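Local coordinates for sister chromatid cohesion protein (Chaetomium thermophilum, PDB 5T8V) that probably loads cohesin onto chromatin, the chain here being the C-terminal HEAT-repeat fragment of this cohesin loader, at residues D905-L910 against L936-P941; L945-L950 against K997-K1002; R1045-A1050 against R1073-F1078. All blocks are in the same frame, centred on the assembly; numbering follows the deposited sequence.

Contact 1 of 3, residues D905-L910 against L936-P941; sequences DVRKEL and LGTYEP
Arg907 reaches from helix 900-910 to Thr938, in the short loop that leads into helix 940-960. This joins neighbouring parts of a helical HEAT-repeat array. The guanidinium grips Thr938 end-on, with one nitrogen for each of two oxygens. NH2 of Arg907 donates to OG1 of Thr938 at 2.5 Å, and the bond is almost straight (177°). NH1 of Arg907 donates to the backbone O of Thr938 at 3.3 Å. It approaches from above the carbonyl plane, although that oxygen lies in the guanidinium plane. A second bond, from NH1 to OG1, is weak.

Both faces of the guanidinium carry carbon. CG of Pro941 sits over the centre of one face, 3.4 Å from CZ of Arg907. CD1 of Leu936 lies over the opposite face, nearer the rim, 3.5 Å from NH2 of Arg907. The polar edge therefore meets oxygen while the flat faces meet apolar groups.

The side chain starts out extended, with CG opposite the backbone N (chi1 178°). This start and a bend at chi3 (64°) carry the guanidinium across to Thr938. Helix 919-935 supports it through Leu929 and Ile932. Leu936 also touches Leu903 and Thr904, one turn earlier on helix 900-910. Ser933 supplies a further partner for the guanidinium: its OG is hydrogen-bonded to NH1 of Arg907.

Contact 2 of 3, residues L945-L950 against K997-K1002; sequences LVISSL and KEHFPK
Ile947 has chi1 of -67°, which sets its CG1 branch beside the backbone N and leaves CG2 opposite that N, facing His999 and Phe1000. Both aromatic residues have chi1 of -53°, with CG opposite the carbonyl carbon. Their rings come from neighbouring positions on one loop and meet the same side of helix 940-960.

CG2 of Ile947 lies over one face of the His999 ring, 3.7 Å from CG of His999. It is a CH-pi contact, with the methyl 4.1 Å from the centroid of that ring. CD1 of Ile947 is 3.8 Å from ND1 of His999. The Phe1000 ring approaches obliquely. CE2 of Phe1000 is 3.9 Å from CG2 of Ile947, and CZ of Phe1000 is 3.7 Å from CB of Leu950. An alanine in place of Ile947 would probably leave the His999 face without its methyl cover and open a gap beside CE2 of Phe1000.

Lys951, just beyond Leu950, makes a cation-pi contact with Phe1000, and its NZ is hydrogen-bonded to His999 O. Helix 1009-1016 packs on Phe1000 through Leu1011 and Ile1015, and Ile1015 touches Leu950 as well.

The loop between helices 969-986 and 1009-1016 thus packs on the apolar side of helix 940-960, joining successive helices of the HEAT-repeat fold.

Contact 3 of 3, residues R1045-A1050 against R1073-F1078; sequences RNYVAA and RSLKEF
Tyr1047 extends from the turn after helix 1026-1042 to meet Ser1074, Leu1075 and Phe1078 on helix 1065-1086. Just before it, Asn1046 begins a type I beta turn that ends at Ala1049, and Ala1049 N bonds to Asn1046 O. The side chain of Asn1046 touches Ser1009, Lys1010 and Val1013 of helix 1009-1016.

Tyr1047 is the second residue of that turn. Its CG stands opposite the carbonyl carbon (chi1 -84°), which aims the ring at the helix. OH of Tyr1047 is hydrogen-bonded to OG of Ser1074, with 2.4 Å between them. At 2.8 Å resolution the shortness should not be read closely. Ser1074 OG lies near the plane of the tyrosine ring, at its edge. The same OG is also hydrogen-bonded to Gly1037 O of helix 1026-1042, so the buried serine hydroxyl has two partners.

In this HEAT-repeat protein the contact ties the turn between helices 1026-1042 and 1050-1062 to the next long helix. On the tyrosine ring, CE1 of Tyr1047 meets CD2 of Leu1075 at 3.7 Å. CE2 of Tyr1047 lies over one face of the Phe1078 ring, 3.8 Å from CG of Phe1078. The two rings meet obliquely, with planes at 36° and centroids 5.2 Å apart. OH of Tyr1047 also comes within 3.7 Å of CB of Phe1078. Cys1040 and Gln1041 of helix 1026-1042 touch Tyr1047 as well.

How the contacts relate
The three contacts follow one another along the chain, each closing before the next opens. Contacts 1 and 2 share helix 940-960: contact 1 touches its first turn at Pro941 and contact 2 uses a stretch further on. Their centres are 19 Å apart. Contact 3 touches neither of the others. Its centre lies 23 Å from that of contact 2, with nearest atoms about 12 Å apart, and 29 Å from that of contact 1. Helix 1009-1016 touches both contacts 2 and 3, meeting Phe1000 and Leu950 in one and Asn1046 in the other. All three sit far from the centre of the elongated chain, on the same side of it.

Contact 1 of 3, residues D905-L910 against L936-P941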
loop_
_atom_site.group_PDB
_atom_site.type_symbol
_atom_site.label_atom_id
_atom_site.label_comp_id
_atom_site.label_asym_id
_atom_site.label_seq_id
_atom_site.Cartn_x
_atom_site.Cartn_y
_atom_site.Cartn_z
ATOM N N ASP A 905 30.616 -54.510 21.939
ATOM C CA ASP A 905 31.753 -53.812 21.350
ATOM C C ASP A 905 31.615 -52.304 21.517
ATOM O O ASP A 905 32.565 -51.622 21.919
ATOM C CB ASP A 905 31.883 -54.175 19.871
ATOM C CG ASP A 905 32.226 -55.634 19.656
ATOM O OD1 ASP A 905 32.914 -56.221 20.520
ATOM O OD2 ASP A 905 31.807 -56.196 18.622
ATOM N N VAL A 906 30.434 -51.764 21.209
ATOM C CA VAL A 906 30.222 -50.323 21.328
ATOM C C VAL A 906 30.537 -49.857 22.742
ATOM O O VAL A 906 31.229 -48.852 22.942
ATOM C CB VAL A 906 28.785 -49.955 20.916
ATOM C CG1 VAL A 906 28.461 -48.508 21.292
ATOM C CG2 VAL A 906 28.601 -50.156 19.420
ATOM N N ARG A 907 30.040 -50.580 23.749
ATOM C CA ARG A 907 30.319 -50.189 25.127
ATOM C C ARG A 907 31.812 -50.235 25.421
ATOM O O ARG A 907 32.359 -49.307 26.031
ATOM C CB ARG A 907 29.561 -51.084 26.106
ATOM C CG ARG A 907 29.858 -50.761 27.563
ATOM C CD ARG A 907 28.858 -51.410 28.505
ATOM N NE ARG A 907 28.915 -52.865 28.451
ATOM C CZ ARG A 907 28.141 -53.672 29.169
ATOM N NH1 ARG A 907 27.241 -53.170 30.005
ATOM N NH2 ARG A 907 28.267 -54.986 29.051
ATOM N N LYS A 908 32.491 -51.304 24.997
ATOM C CA LYS A 908 33.921 -51.411 25.273
ATOM C C LYS A 908 34.712 -50.292 24.603
ATOM O O LYS A 908 35.733 -49.850 25.142
ATOM C CB LYS A 908 34.446 -52.776 24.830
ATOM C CG LYS A 908 34.237 -53.881 25.861
ATOM C CD LYS A 908 35.080 -55.111 25.545
ATOM C CE LYS A 908 34.227 -56.297 25.125
ATOM N NZ LYS A 908 33.564 -56.961 26.285
ATOM N N GLU A 909 34.263 -49.823 23.437
ATOM C CA GLU A 909 34.904 -48.696 22.771
ATOM C C GLU A 909 34.431 -47.350 23.301
ATOM O O GLU A 909 35.036 -46.324 22.971
ATOM C CB GLU A 909 34.642 -48.748 21.263
ATOM C CG GLU A 909 35.114 -50.024 20.585
ATOM C CD GLU A 909 34.865 -50.011 19.089
ATOM O OE1 GLU A 909 34.352 -48.991 18.580
ATOM O OE2 GLU A 909 35.181 -51.021 18.424
ATOM N N LEU A 910 33.375 -47.331 24.114
ATOM C CA LEU A 910 32.733 -46.097 24.535
ATOM C C LEU A 910 32.945 -45.778 26.008
ATOM O O LEU A 910 32.634 -44.660 26.430
ATOM C CB LEU A 910 31.226 -46.175 24.246
ATOM C CG LEU A 910 30.425 -44.876 24.287
ATOM C CD1 LEU A 910 30.864 -43.949 23.163
ATOM C CD2 LEU A 910 28.940 -45.182 24.187
ATOM N N LEU A 936 21.675 -55.043 26.954
ATOM C CA LEU A 936 22.413 -56.186 27.463
ATOM C C LEU A 936 21.918 -56.537 28.866
ATOM O O LEU A 936 21.119 -55.822 29.474
ATOM C CB LEU A 936 23.915 -55.895 27.491
ATOM C CG LEU A 936 24.616 -55.629 26.157
ATOM C CD1 LEU A 936 26.083 -55.287 26.390
ATOM C CD2 LEU A 936 24.491 -56.819 25.219
ATOM N N GLY A 937 22.409 -57.659 29.382
ATOM C CA GLY A 937 22.032 -58.088 30.711
ATOM C C GLY A 937 23.029 -57.696 31.779
ATOM O O GLY A 937 22.766 -57.862 32.974
ATOM N N THR A 938 24.176 -57.169 31.367
ATOM C CA THR A 938 25.276 -56.902 32.278
ATOM C C THR A 938 25.308 -55.435 32.692
ATOM O O THR A 938 24.958 -54.539 31.918
ATOM C CB THR A 938 26.615 -57.275 31.637
ATOM O OG1 THR A 938 26.827 -56.481 30.463
ATOM C CG2 THR A 938 26.638 -58.748 31.259
ATOM N N TYR A 939 25.730 -55.203 33.936
ATOM C CA TYR A 939 25.957 -53.860 34.452
ATOM C C TYR A 939 27.269 -53.744 35.214
ATOM O O TYR A 939 27.581 -52.659 35.717
ATOM C CB TYR A 939 24.803 -53.433 35.373
ATOM C CG TYR A 939 23.432 -53.550 34.746
ATOM C CD1 TYR A 939 22.729 -54.749 34.786
ATOM C CD2 TYR A 939 22.835 -52.463 34.120
ATOM C CE1 TYR A 939 21.473 -54.863 34.216
ATOM C CE2 TYR A 939 21.579 -52.567 33.547
ATOM C CZ TYR A 939 20.903 -53.768 33.599
ATOM O OH TYR A 939 19.654 -53.880 33.032
ATOM N N GLU A 940 28.043 -54.824 35.313
ATOM C CA GLU A 940 29.291 -54.777 36.069
ATOM C C GLU A 940 30.292 -53.764 35.529
ATOM O O GLU A 940 31.007 -53.162 36.348
ATOM C CB GLU A 940 29.913 -56.179 36.115
ATOM C CG GLU A 940 31.185 -56.272 36.957
ATOM C CD GLU A 940 32.446 -55.906 36.186
ATOM O OE1 GLU A 940 32.467 -56.084 34.949
ATOM O OE2 GLU A 940 33.417 -55.439 36.821
ATOM N N PRO A 941 30.431 -53.539 34.217
ATOM C CA PRO A 941 31.393 -52.508 33.779
ATOM C C PRO A 941 31.067 -51.122 34.309
ATOM O O PRO A 941 31.971 -50.403 34.760
ATOM C CB PRO A 941 31.314 -52.575 32.245
ATOM C CG PRO A 941 30.109 -53.391 31.933
ATOM C CD PRO A 941 29.914 -54.313 33.076
#

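Contact 2 of 3, residues L945-L950 against K997-K1002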
loop_
_atom_site.group_PDB
_atom_site.type_symbol
_atom_site.label_atom_id
_atom_site.label_comp_id
_atom_site.label_asym_id
_atom_site.label_seq_id
_atom_site.Cartn_x
_atom_site.Cartn_y
_atom_site.Cartn_z
ATOM N N LEU A 945 33.233 -48.760 36.847
ATOM C CA LEU A 945 33.592 -47.366 36.612
ATOM C C LEU A 945 33.266 -46.504 37.828
ATOM O O LEU A 945 34.112 -45.741 38.315
ATOM C CB LEU A 945 32.864 -46.857 35.369
ATOM C CG LEU A 945 33.042 -45.387 34.993
ATOM C CD1 LEU A 945 34.512 -45.034 34.837
ATOM C CD2 LEU A 945 32.274 -45.100 33.713
ATOM N N VAL A 946 32.039 -46.624 38.340
ATOM C CA VAL A 946 31.625 -45.837 39.501
ATOM C C VAL A 946 32.532 -46.131 40.690
ATOM O O VAL A 946 33.007 -45.217 41.375
ATOM C CB VAL A 946 30.148 -46.120 39.836
ATOM C CG1 VAL A 946 29.697 -45.306 41.046
ATOM C CG2 VAL A 946 29.257 -45.827 38.633
ATOM N N ILE A 947 32.788 -47.415 40.950
ATOM C CA ILE A 947 33.579 -47.803 42.116
ATOM C C ILE A 947 34.998 -47.262 41.996
ATOM O O ILE A 947 35.557 -46.721 42.957
ATOM C CB ILE A 947 33.567 -49.333 42.286
ATOM C CG1 ILE A 947 32.156 -49.808 42.649
ATOM C CG2 ILE A 947 34.559 -49.769 43.369
ATOM C CD1 ILE A 947 31.968 -51.312 42.578
ATOM N N SER A 948 35.607 -47.407 40.818
ATOM C CA SER A 948 36.956 -46.888 40.626
ATOM C C SER A 948 36.991 -45.379 40.834
ATOM O O SER A 948 37.922 -44.851 41.453
ATOM C CB SER A 948 37.473 -47.255 39.235
ATOM O OG SER A 948 36.624 -46.750 38.218
ATOM N N SER A 949 35.978 -44.668 40.334
ATOM C CA SER A 949 35.937 -43.220 40.515
ATOM C C SER A 949 35.839 -42.852 41.992
ATOM O O SER A 949 36.567 -41.979 42.477
ATOM C CB SER A 949 34.766 -42.632 39.729
ATOM O OG SER A 949 34.924 -42.861 38.340
ATOM N N LEU A 950 34.942 -43.514 42.727
ATOM C CA LEU A 950 34.788 -43.225 44.151
ATOM C C LEU A 950 36.076 -43.521 44.913
ATOM O O LEU A 950 36.555 -42.693 45.703
ATOM C CB LEU A 950 33.621 -44.036 44.716
ATOM C CG LEU A 950 32.244 -43.658 44.167
ATOM C CD1 LEU A 950 31.216 -44.735 44.480
ATOM C CD2 LEU A 950 31.798 -42.317 44.729
ATOM N N LYS A 997 29.253 -53.218 48.072
ATOM C CA LYS A 997 29.678 -53.507 49.437
ATOM C C LYS A 997 31.001 -54.262 49.464
ATOM O O LYS A 997 31.734 -54.186 50.457
ATOM C CB LYS A 997 28.605 -54.304 50.176
ATOM C CG LYS A 997 28.806 -54.315 51.687
ATOM C CD LYS A 997 27.971 -55.379 52.379
ATOM C CE LYS A 997 28.249 -55.393 53.876
ATOM N NZ LYS A 997 27.506 -56.468 54.584
ATOM N N GLU A 998 31.324 -54.990 48.393
ATOM C CA GLU A 998 32.574 -55.744 48.367
ATOM C C GLU A 998 33.786 -54.822 48.412
ATOM O O GLU A 998 34.850 -55.221 48.900
ATOM C CB GLU A 998 32.631 -56.627 47.118
ATOM C CG GLU A 998 31.422 -57.535 46.928
ATOM C CD GLU A 998 31.113 -58.373 48.154
ATOM O OE1 GLU A 998 30.362 -57.894 49.031
ATOM O OE2 GLU A 998 31.628 -59.508 48.246
ATOM N N HIS A 999 33.647 -53.592 47.914
ATOM C CA HIS A 999 34.747 -52.635 47.886
ATOM C C HIS A 999 34.643 -51.573 48.970
ATOM O O HIS A 999 35.670 -51.025 49.384
ATOM C CB HIS A 999 34.812 -51.946 46.519
ATOM C CG HIS A 999 34.872 -52.899 45.366
ATOM N ND1 HIS A 999 33.785 -53.642 44.959
ATOM C CD2 HIS A 999 35.888 -53.232 44.536
ATOM C CE1 HIS A 999 34.129 -54.391 43.926
ATOM N NE2 HIS A 999 35.400 -54.160 43.650
ATOM N N PHE A 1000 33.431 -51.266 49.432
ATOM C CA PHE A 1000 33.203 -50.337 50.535
ATOM C C PHE A 1000 32.615 -51.128 51.696
ATOM O O PHE A 1000 31.386 -51.204 51.841
ATOM C CB PHE A 1000 32.266 -49.204 50.110
ATOM C CG PHE A 1000 32.703 -48.499 48.857
ATOM C CD1 PHE A 1000 33.542 -47.401 48.921
ATOM C CD2 PHE A 1000 32.281 -48.942 47.615
ATOM C CE1 PHE A 1000 33.949 -46.755 47.767
ATOM C CE2 PHE A 1000 32.684 -48.302 46.459
ATOM C CZ PHE A 1000 33.517 -47.207 46.535
ATOM N N PRO A 1001 33.447 -51.735 52.552
ATOM C CA PRO A 1001 32.908 -52.690 53.539
ATOM C C PRO A 1001 31.850 -52.097 54.454
ATOM O O PRO A 1001 30.841 -52.756 54.734
ATOM C CB PRO A 1001 34.159 -53.125 54.318
ATOM C CG PRO A 1001 35.311 -52.815 53.415
ATOM C CD PRO A 1001 34.908 -51.596 52.656
ATOM N N LYS A 1002 32.044 -50.866 54.921
ATOM C CA LYS A 1002 31.116 -50.258 55.867
ATOM C C LYS A 1002 29.957 -49.574 55.149
ATOM O O LYS A 1002 29.455 -48.545 55.613
ATOM C CB LYS A 1002 31.850 -49.262 56.769
ATOM C CG LYS A 1002 32.571 -48.136 56.031
ATOM C CD LYS A 1002 33.668 -47.522 56.893
ATOM C CE LYS A 1002 33.104 -46.813 58.119
ATOM N NZ LYS A 1002 34.167 -46.467 59.103
#

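Contact 3 of 3, residues R1045-A1050 against R1073-F1078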
loop_
_atom_site.group_PDB
_atom_site.type_symbol
_atom_site.label_atom_id
_atom_site.label_comp_id
_atom_site.label_asym_id
_atom_site.label_seq_id
_atom_site.Cartn_x
_atom_site.Cartn_y
_atom_site.Cartn_z
ATOM N N ARG A 1045 15.310 -38.147 46.777
ATOM C CA ARG A 1045 15.266 -38.401 48.212
ATOM C C ARG A 1045 16.561 -38.001 48.907
ATOM O O ARG A 1045 16.555 -37.778 50.123
ATOM C CB ARG A 1045 14.957 -39.873 48.482
ATOM C CG ARG A 1045 13.511 -40.253 48.182
ATOM C CD ARG A 1045 12.929 -41.174 49.244
ATOM N NE ARG A 1045 12.971 -40.574 50.577
ATOM C CZ ARG A 1045 12.092 -39.687 51.037
ATOM N NH1 ARG A 1045 11.087 -39.274 50.276
ATOM N NH2 ARG A 1045 12.221 -39.205 52.267
ATOM N N ASN A 1046 17.668 -37.898 48.170
ATOM C CA ASN A 1046 18.913 -37.433 48.767
ATOM C C ASN A 1046 18.874 -35.945 49.092
ATOM O O ASN A 1046 19.621 -35.499 49.967
ATOM C CB ASN A 1046 20.090 -37.729 47.836
ATOM C CG ASN A 1046 20.498 -39.189 47.862
ATOM O OD1 ASN A 1046 20.429 -39.884 46.848
ATOM N ND2 ASN A 1046 20.931 -39.662 49.026
ATOM N N TYR A 1047 18.022 -35.175 48.411
ATOM C CA TYR A 1047 17.927 -33.742 48.677
ATOM C C TYR A 1047 17.655 -33.457 50.149
ATOM O O TYR A 1047 18.263 -32.555 50.737
ATOM C CB TYR A 1047 16.821 -33.118 47.824
ATOM C CG TYR A 1047 17.216 -32.731 46.417
ATOM C CD1 TYR A 1047 18.174 -31.750 46.186
ATOM C CD2 TYR A 1047 16.607 -33.319 45.318
ATOM C CE1 TYR A 1047 18.527 -31.384 44.901
ATOM C CE2 TYR A 1047 16.953 -32.960 44.029
ATOM C CZ TYR A 1047 17.912 -31.992 43.826
ATOM O OH TYR A 1047 18.256 -31.633 42.543
ATOM N N VAL A 1048 16.740 -34.212 50.760
ATOM C CA VAL A 1048 16.261 -33.909 52.108
ATOM C C VAL A 1048 17.111 -34.618 53.155
ATOM O O VAL A 1048 16.639 -34.897 54.264
ATOM C CB VAL A 1048 14.777 -34.291 52.269
ATOM C CG1 VAL A 1048 13.917 -33.474 51.327
ATOM C CG2 VAL A 1048 14.569 -35.785 52.030
ATOM N N ALA A 1049 18.363 -34.912 52.818
ATOM C CA ALA A 1049 19.296 -35.496 53.770
ATOM C C ALA A 1049 20.110 -34.394 54.435
ATOM O O ALA A 1049 20.576 -33.463 53.772
ATOM C CB ALA A 1049 20.226 -36.490 53.076
ATOM N N ALA A 1050 20.274 -34.503 55.756
ATOM C CA ALA A 1050 21.086 -33.534 56.485
ATOM C C ALA A 1050 22.468 -33.384 55.867
ATOM O O ALA A 1050 23.105 -32.335 56.011
ATOM C CB ALA A 1050 21.207 -33.953 57.951
ATOM N N ARG A 1073 20.839 -25.130 39.145
ATOM C CA ARG A 1073 20.612 -25.969 37.973
ATOM C C ARG A 1073 20.052 -27.328 38.374
ATOM O O ARG A 1073 19.142 -27.852 37.718
ATOM C CB ARG A 1073 21.909 -26.122 37.181
ATOM C CG ARG A 1073 22.315 -24.854 36.445
ATOM C CD ARG A 1073 23.662 -24.989 35.761
ATOM N NE ARG A 1073 23.953 -23.834 34.912
ATOM C CZ ARG A 1073 25.104 -23.639 34.275
ATOM N NH1 ARG A 1073 26.092 -24.519 34.385
ATOM N NH2 ARG A 1073 25.269 -22.557 33.526
ATOM N N SER A 1074 20.575 -27.907 39.456
ATOM C CA SER A 1074 20.034 -29.165 39.959
ATOM C C SER A 1074 18.566 -29.012 40.334
ATOM O O SER A 1074 17.711 -29.782 39.877
ATOM C CB SER A 1074 20.849 -29.641 41.161
ATOM O OG SER A 1074 20.385 -30.897 41.622
ATOM N N LEU A 1075 18.251 -28.013 41.166
ATOM C CA LEU A 1075 16.856 -27.787 41.532
ATOM C C LEU A 1075 15.987 -27.556 40.302
ATOM O O LEU A 1075 14.824 -27.976 40.273
ATOM C CB LEU A 1075 16.747 -26.597 42.487
ATOM C CG LEU A 1075 17.555 -26.677 43.786
ATOM C CD1 LEU A 1075 17.268 -25.464 44.657
ATOM C CD2 LEU A 1075 17.265 -27.963 44.549
ATOM N N LYS A 1076 16.534 -26.902 39.276
ATOM C CA LYS A 1076 15.766 -26.635 38.065
ATOM C C LYS A 1076 15.429 -27.928 37.337
ATOM O O LYS A 1076 14.284 -28.133 36.915
ATOM C CB LYS A 1076 16.543 -25.686 37.150
ATOM C CG LYS A 1076 15.803 -25.299 35.876
ATOM C CD LYS A 1076 16.633 -24.353 35.029
ATOM C CE LYS A 1076 17.038 -24.985 33.707
ATOM N NZ LYS A 1076 18.149 -24.241 33.044
ATOM N N GLU A 1077 16.415 -28.812 37.171
ATOM C CA GLU A 1077 16.143 -30.104 36.546
ATOM C C GLU A 1077 15.119 -30.891 37.352
ATOM O O GLU A 1077 14.140 -31.412 36.802
ATOM C CB GLU A 1077 17.440 -30.899 36.397
ATOM C CG GLU A 1077 18.464 -30.242 35.488
ATOM C CD GLU A 1077 17.924 -29.994 34.096
ATOM O OE1 GLU A 1077 17.235 -30.888 33.561
ATOM O OE2 GLU A 1077 18.176 -28.900 33.545
ATOM N N PHE A 1078 15.327 -30.979 38.667
ATOM C CA PHE A 1078 14.407 -31.721 39.521
ATOM C C PHE A 1078 12.977 -31.216 39.363
ATOM O O PHE A 1078 12.058 -31.995 39.082
ATOM C CB PHE A 1078 14.859 -31.620 40.978
ATOM C CG PHE A 1078 13.839 -32.107 41.968
ATOM C CD1 PHE A 1078 13.252 -33.352 41.825
ATOM C CD2 PHE A 1078 13.480 -31.323 43.051
ATOM C CE1 PHE A 1078 12.316 -33.801 42.737
ATOM C CE2 PHE A 1078 12.545 -31.767 43.969
ATOM C CZ PHE A 1078 11.963 -33.007 43.812
#